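Local atomic coordinates of ATP/GTP-binding site-containing protein A (Brucella abortus, PDB entry 6NTR), a protein that functions in the periplasm to maintain the integrity of the cell envelope. Residues 24-29 with 53-58; 62-67 with 83-88. All blocks are in the same frame, centred on the assembly; numbering follows the deposited sequence.

Overall arrangement
Followed from the N terminus, the chain runs up strand 25-39, turns, and returns along strand 43-56, so that contact 1 (24-29 with 53-58) closes the open end of this hairpin. A short connection then leads into strand 62-72, which pairs with strand 78-87; contact 2 (62-67 with 83-88) closes the open end of this second hairpin. The two loops stand in series and neither nests in nor crosses the other. Strands 43-56 and 62-72 are themselves antiparallel neighbours, and Val54 with Arg62 provides the backbone link between the contacts, whose centres lie about 16 Å apart. Together they tie four consecutive strands of the barrel-like fold.

Contact 1 (24-29 with 53-58); sequences GISGLT and RVDMDE
Val54 spreads its two methyls along the partner strand: with CG1 opposite the backbone N (chi1 171°), CG1 is directed to Ile25 and CG2 to Leu28. Leu28 answers with CG likewise trans to its own N (chi1 -179°), which brings CG beside Val54; Leu28 CD1 then lies 3.6 Å from Val54 CG2. At the other branch Ile25 CG2 lies 3.9 Å from Val54 CG1. Both approaches are oblique, so methyls meet without the chains running alongside each other. Ile25 and Leu28 also touch Phe229 of strand 229-240, and Leu28 reaches Met231, extending this apolar patch to another strand.

Asp55, Arg53 and Thr29 point to the other side of the strand pair. There Ser26 OG comes within 3.2 Å of Asp55 CB, while Thr29 OG1 touches Arg53 CB as the two side chains cross. The Arg53 guanidinium turns outward, where NH2 is hydrogen-bonded to Gln61 OE1.

The backbone evidence begins at Thr29 and Arg53, a hydrogen-bonded pair: Thr29 N donates to Arg53 O at 2.9 Å, and Arg53 N returns a bond to Thr29 O whose modelled length is doubtfully short. Asp55 N gives a bond of 2.7 Å to Gly27 O. Asp55 O instead receives two donors, Ser26 N at 2.9 Å and, weakly, Gly27 N at 3.4 Å. One residue on strand 43-56 thus faces two on strand 25-39: a classic beta bulge, set in an antiparallel hairpin near the surface of the barrel-like fold.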
loop_
_atom_site.group_PDB
_atom_site.type_symbol
_atom_site.label_atom_id
_atom_site.label_comp_id
_atom_site.label_asym_id
_atom_site.label_seq_id
_atom_site.Cartn_x
_atom_site.Cartn_y
_atom_site.Cartn_z
ATOM N N GLY A 24 -4.364 -7.474 -22.296
ATOM C CA GLY A 24 -3.726 -8.598 -22.965
ATOM C C GLY A 24 -3.290 -9.670 -22.000
ATOM O O GLY A 24 -2.616 -10.619 -22.341
ATOM N N ILE A 25 -3.721 -9.504 -20.776
ATOM C CA ILE A 25 -3.392 -10.389 -19.663
ATOM C C ILE A 25 -4.377 -11.545 -19.632
ATOM O O ILE A 25 -5.590 -11.320 -19.586
ATOM C CB ILE A 25 -3.444 -9.626 -18.334
ATOM C CG1 ILE A 25 -2.438 -8.494 -18.326
ATOM C CG2 ILE A 25 -3.227 -10.556 -17.173
ATOM C CD1 ILE A 25 -2.652 -7.573 -17.173
ATOM N N SER A 26 -3.875 -12.769 -19.635
ATOM C CA SER A 26 -4.737 -13.931 -19.585
ATOM C C SER A 26 -4.726 -14.588 -18.220
ATOM O O SER A 26 -5.631 -15.323 -17.874
ATOM C CB SER A 26 -4.299 -14.936 -20.633
ATOM O OG SER A 26 -3.238 -15.735 -20.161
ATOM N N GLY A 27 -3.680 -14.335 -17.450
ATOM C CA GLY A 27 -3.580 -14.913 -16.132
ATOM C C GLY A 27 -2.691 -14.100 -15.237
ATOM O O GLY A 27 -1.835 -13.388 -15.707
ATOM N N LEU A 28 -2.925 -14.199 -13.942
ATOM C CA LEU A 28 -2.113 -13.519 -12.961
ATOM C C LEU A 28 -2.212 -14.189 -11.615
ATOM O O LEU A 28 -3.229 -14.098 -10.968
ATOM C CB LEU A 28 -2.498 -12.057 -12.845
ATOM C CG LEU A 28 -1.690 -11.231 -11.859
ATOM C CD1 LEU A 28 -1.746 -9.760 -12.198
ATOM C CD2 LEU A 28 -2.131 -11.470 -10.436
ATOM N N THR A 29 -1.150 -14.838 -11.178
ATOM C CA THR A 29 -1.125 -15.454 -9.870
ATOM C C THR A 29 0.025 -14.729 -9.217
ATOM O O THR A 29 0.887 -14.221 -9.902
ATOM C CB THR A 29 -0.878 -16.960 -9.891
ATOM O OG1 THR A 29 0.120 -17.268 -10.858
ATOM C CG2 THR A 29 -2.149 -17.687 -10.231
ATOM N N ARG A 53 2.838 -13.333 -11.198
ATOM C CA ARG A 53 3.146 -14.139 -12.355
ATOM C C ARG A 53 2.026 -13.837 -13.358
ATOM O O ARG A 53 0.908 -14.289 -13.196
ATOM C CB ARG A 53 3.148 -15.610 -11.975
ATOM C CG ARG A 53 3.826 -15.909 -10.655
ATOM C CD ARG A 53 4.346 -17.331 -10.607
ATOM N NE ARG A 53 5.309 -17.588 -11.668
ATOM C CZ ARG A 53 6.571 -17.920 -11.452
ATOM N NH1 ARG A 53 7.007 -18.045 -10.216
ATOM N NH2 ARG A 53 7.388 -18.127 -12.468
ATOM N N VAL A 54 2.344 -13.082 -14.402
ATOM C CA VAL A 54 1.368 -12.668 -15.399
ATOM C C VAL A 54 1.484 -13.410 -16.723
ATOM O O VAL A 54 2.525 -13.437 -17.346
ATOM C CB VAL A 54 1.459 -11.141 -15.646
ATOM C CG1 VAL A 54 0.618 -10.701 -16.825
ATOM C CG2 VAL A 54 1.064 -10.369 -14.406
ATOM N N ASP A 55 0.389 -14.039 -17.106
ATOM C CA ASP A 55 0.305 -14.810 -18.314
ATOM C C ASP A 55 -0.175 -13.933 -19.413
ATOM O O ASP A 55 -1.048 -13.133 -19.225
ATOM C CB ASP A 55 -0.697 -15.926 -18.154
ATOM C CG ASP A 55 -0.200 -17.029 -17.306
ATOM O OD1 ASP A 55 1.004 -17.128 -17.111
ATOM O OD2 ASP A 55 -1.013 -17.820 -16.838
HETATM N N MSE A 56 0.420 -14.083 -20.577
HETATM C CA MSE A 56 0.033 -13.330 -21.742
HETATM C C MSE A 56 -0.122 -14.464 -22.700
HETATM O O MSE A 56 0.612 -15.454 -22.579
HETATM C CB MSE A 56 1.068 -12.303 -22.180
HETATM C CG MSE A 56 0.993 -11.016 -21.375
HETATM SE SE MSE A 56 1.339 -9.483 -22.542
HETATM C CE MSE A 56 2.463 -8.402 -21.362
ATOM N N ASP A 57 -1.076 -14.384 -23.607
ATOM C CA ASP A 57 -1.312 -15.462 -24.538
ATOM C C ASP A 57 -0.163 -15.735 -25.489
ATOM O O ASP A 57 0.284 -16.868 -25.662
ATOM C CB ASP A 57 -2.486 -15.020 -25.384
ATOM C CG ASP A 57 -3.054 -16.108 -26.182
ATOM O OD1 ASP A 57 -3.234 -17.201 -25.636
ATOM O OD2 ASP A 57 -3.340 -15.857 -27.355
ATOM N N GLU A 58 0.278 -14.694 -26.175
ATOM C CA GLU A 58 1.416 -14.819 -27.065
ATOM C C GLU A 58 2.796 -15.057 -26.423
ATOM O O GLU A 58 3.522 -15.963 -26.814
ATOM C CB GLU A 58 1.521 -13.568 -27.938
ATOM C CG GLU A 58 0.329 -12.646 -27.860
ATOM C CD GLU A 58 0.690 -11.255 -27.410
ATOM O OE1 GLU A 58 1.285 -10.497 -28.194
ATOM O OE2 GLU A 58 0.357 -10.924 -26.267
#

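Contact 2 (62-67 with 83-88); sequences RVTDQQ and NKTFVD. With EDO (1,2-ethanediol), chain F.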
loop_
_atom_site.group_PDB
_atom_site.type_symbol
_atom_site.label_atom_id
_atom_site.label_comp_id
_atom_site.label_asym_id
_atom_site.label_seq_id
_atom_site.Cartn_x
_atom_site.Cartn_y
_atom_site.Cartn_z
ATOM N N ARG A 62 5.838 -13.640 -17.373
ATOM C CA ARG A 62 6.632 -12.550 -16.810
ATOM C C ARG A 62 6.373 -12.482 -15.319
ATOM O O ARG A 62 5.234 -12.282 -14.891
ATOM C CB ARG A 62 6.304 -11.196 -17.437
ATOM C CG ARG A 62 7.235 -10.079 -16.954
ATOM C CD ARG A 62 6.755 -8.657 -17.328
ATOM N NE ARG A 62 7.602 -8.027 -18.344
ATOM C CZ ARG A 62 7.801 -6.717 -18.473
ATOM N NH1 ARG A 62 7.247 -5.860 -17.634
ATOM N NH2 ARG A 62 8.589 -6.264 -19.435
ATOM N N VAL A 63 7.431 -12.625 -14.536
ATOM C CA VAL A 63 7.335 -12.657 -13.086
ATOM C C VAL A 63 8.022 -11.408 -12.565
ATOM O O VAL A 63 9.248 -11.300 -12.619
ATOM C CB VAL A 63 7.970 -13.920 -12.497
ATOM C CG1 VAL A 63 7.770 -13.915 -11.018
ATOM C CG2 VAL A 63 7.415 -15.212 -13.151
ATOM N N THR A 64 7.233 -10.452 -12.097
ATOM C CA THR A 64 7.739 -9.205 -11.549
ATOM C C THR A 64 7.746 -9.304 -10.031
ATOM O O THR A 64 6.768 -9.763 -9.438
ATOM C CB THR A 64 6.897 -8.029 -12.031
ATOM O OG1 THR A 64 6.931 -7.975 -13.457
ATOM C CG2 THR A 64 7.442 -6.766 -11.525
ATOM N N ASP A 65 8.897 -9.004 -9.435
ATOM C CA ASP A 65 9.113 -9.089 -8.000
ATOM C C ASP A 65 9.530 -7.719 -7.525
ATOM O O ASP A 65 10.625 -7.270 -7.805
ATOM C CB ASP A 65 10.209 -10.126 -7.708
ATOM C CG ASP A 65 10.396 -10.400 -6.246
ATOM O OD1 ASP A 65 10.333 -9.462 -5.475
ATOM O OD2 ASP A 65 10.613 -11.548 -5.854
ATOM N N GLN A 66 8.647 -7.064 -6.792
ATOM C CA GLN A 66 8.910 -5.751 -6.272
ATOM C C GLN A 66 9.254 -5.947 -4.812
ATOM O O GLN A 66 8.522 -6.591 -4.100
ATOM C CB GLN A 66 7.679 -4.871 -6.447
ATOM C CG GLN A 66 7.926 -3.531 -7.120
ATOM C CD GLN A 66 6.837 -3.121 -8.104
ATOM O OE1 GLN A 66 5.834 -3.790 -8.248
ATOM N NE2 GLN A 66 7.047 -2.014 -8.780
ATOM N N GLN A 67 10.398 -5.433 -4.387
ATOM C CA GLN A 67 10.845 -5.564 -3.012
ATOM C C GLN A 67 11.105 -4.191 -2.489
ATOM O O GLN A 67 11.774 -3.413 -3.124
ATOM C CB GLN A 67 12.112 -6.406 -2.918
ATOM C CG GLN A 67 11.852 -7.872 -2.694
ATOM C CD GLN A 67 13.054 -8.753 -2.950
ATOM O OE1 GLN A 67 13.560 -8.787 -4.039
ATOM N NE2 GLN A 67 13.526 -9.428 -1.937
ATOM N N ASN A 83 13.247 0.972 -3.168
ATOM C CA ASN A 83 12.370 0.252 -4.087
ATOM C C ASN A 83 13.182 -0.553 -5.079
ATOM O O ASN A 83 13.787 0.025 -5.983
ATOM C CB ASN A 83 11.459 1.201 -4.859
ATOM C CG ASN A 83 10.121 1.334 -4.228
ATOM O OD1 ASN A 83 9.734 0.533 -3.384
ATOM N ND2 ASN A 83 9.373 2.315 -4.675
ATOM N N LYS A 84 13.138 -1.876 -4.966
ATOM C CA LYS A 84 13.745 -2.747 -5.958
ATOM C C LYS A 84 12.668 -3.514 -6.709
ATOM O O LYS A 84 11.684 -3.968 -6.116
ATOM C CB LYS A 84 14.759 -3.710 -5.324
ATOM C CG LYS A 84 16.192 -3.195 -5.366
ATOM C CD LYS A 84 17.119 -3.873 -4.361
ATOM C CE LYS A 84 18.460 -3.146 -4.326
ATOM N NZ LYS A 84 19.442 -3.650 -3.331
ATOM N N THR A 85 12.874 -3.647 -8.020
ATOM C CA THR A 85 11.942 -4.298 -8.931
ATOM C C THR A 85 12.724 -5.256 -9.824
ATOM O O THR A 85 13.596 -4.822 -10.587
ATOM C CB THR A 85 11.206 -3.253 -9.782
ATOM O OG1 THR A 85 10.696 -2.211 -8.933
ATOM C CG2 THR A 85 10.052 -3.890 -10.542
ATOM N N PHE A 86 12.418 -6.550 -9.738
ATOM C CA PHE A 86 13.066 -7.568 -10.554
ATOM C C PHE A 86 12.096 -8.089 -11.605
ATOM O O PHE A 86 10.990 -8.513 -11.267
ATOM C CB PHE A 86 13.547 -8.742 -9.700
ATOM C CG PHE A 86 14.532 -8.366 -8.640
ATOM C CD1 PHE A 86 15.844 -8.120 -8.970
ATOM C CD2 PHE A 86 14.146 -8.284 -7.310
ATOM C CE1 PHE A 86 16.729 -7.774 -8.011
ATOM C CE2 PHE A 86 15.037 -7.939 -6.347
ATOM C CZ PHE A 86 16.325 -7.685 -6.694
ATOM N N VAL A 87 12.520 -8.097 -12.865
ATOM C CA VAL A 87 11.721 -8.640 -13.963
ATOM C C VAL A 87 12.386 -9.915 -14.462
ATOM O O VAL A 87 13.452 -9.864 -15.089
ATOM C CB VAL A 87 11.558 -7.642 -15.113
ATOM C CG1 VAL A 87 10.664 -8.235 -16.171
ATOM C CG2 VAL A 87 10.969 -6.369 -14.620
ATOM N N ASP A 88 11.728 -11.055 -14.240
ATOM C CA ASP A 88 12.286 -12.354 -14.604
ATOM C C ASP A 88 13.711 -12.465 -14.076
ATOM O O ASP A 88 14.641 -12.847 -14.788
ATOM C CB ASP A 88 12.216 -12.591 -16.115
ATOM C CG ASP A 88 10.782 -12.627 -16.638
ATOM O OD1 ASP A 88 9.953 -13.364 -16.070
ATOM O OD2 ASP A 88 10.478 -11.909 -17.613
HETATM C C1 EDO F . 11.483 -6.927 0.984
HETATM O O1 EDO F . 12.054 -6.191 2.070
HETATM C C2 EDO F . 11.071 -8.303 1.490
HETATM O O2 EDO F . 11.869 -9.325 0.875
#
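Arg62 lies obliquely across Val87, whose CG1 sits over one face of the guanidinium, 3.8 Å from Arg62 NE and displaced toward the rim of the group. The stem of the same arginine passes Asp88 at about a right angle, and the guanidinium and carboxylate planes stand 82° apart. Their opposite charges are near but not in contact, with Arg62 NE and Asp88 OD2 4.9 Å apart. The carboxylate serves the backbone instead. With Asp88 CG beside its own N (chi1 -63°), OD1 accepts Val63 N at 3.0 Å from above the carboxylate plane, while Asp88 N donates to Val63 O.

This side-chain bond extends the ladder of an antiparallel hairpin formed by strands 62-72 and 78-87, with an angle of 167° between the paired segments. Asp65 with Phe86 and Gln67 with Lys84 are its hydrogen-bonded pairs; the bond from Phe86 N to Asp65 O is 2.7 Å long. Strands 43-56 and 90-102 flank the hairpin.

Gln66 and Thr85 form a non-hydrogen-bonded pair whose side chains run side by side in the same direction, Gln66 CG lying 3.6 Å from Thr85 OG1. Thr64 CG2 adds a methyl contact with Thr85 CG2, in an oblique approach. On the other side, Asp65 and Phe86 touch through their CB atoms, 4.1 Å apart; the Asp65 carboxylate makes a salt bridge to Arg49 through OD2. Gln67 NE2 donates, over a long 3.3 Å, to O2 of a 1,2-ethanediol probably taken up from the crystallisation liquor, which is also hydrogen-bonded to Asn47 ND2 and Thr68 O.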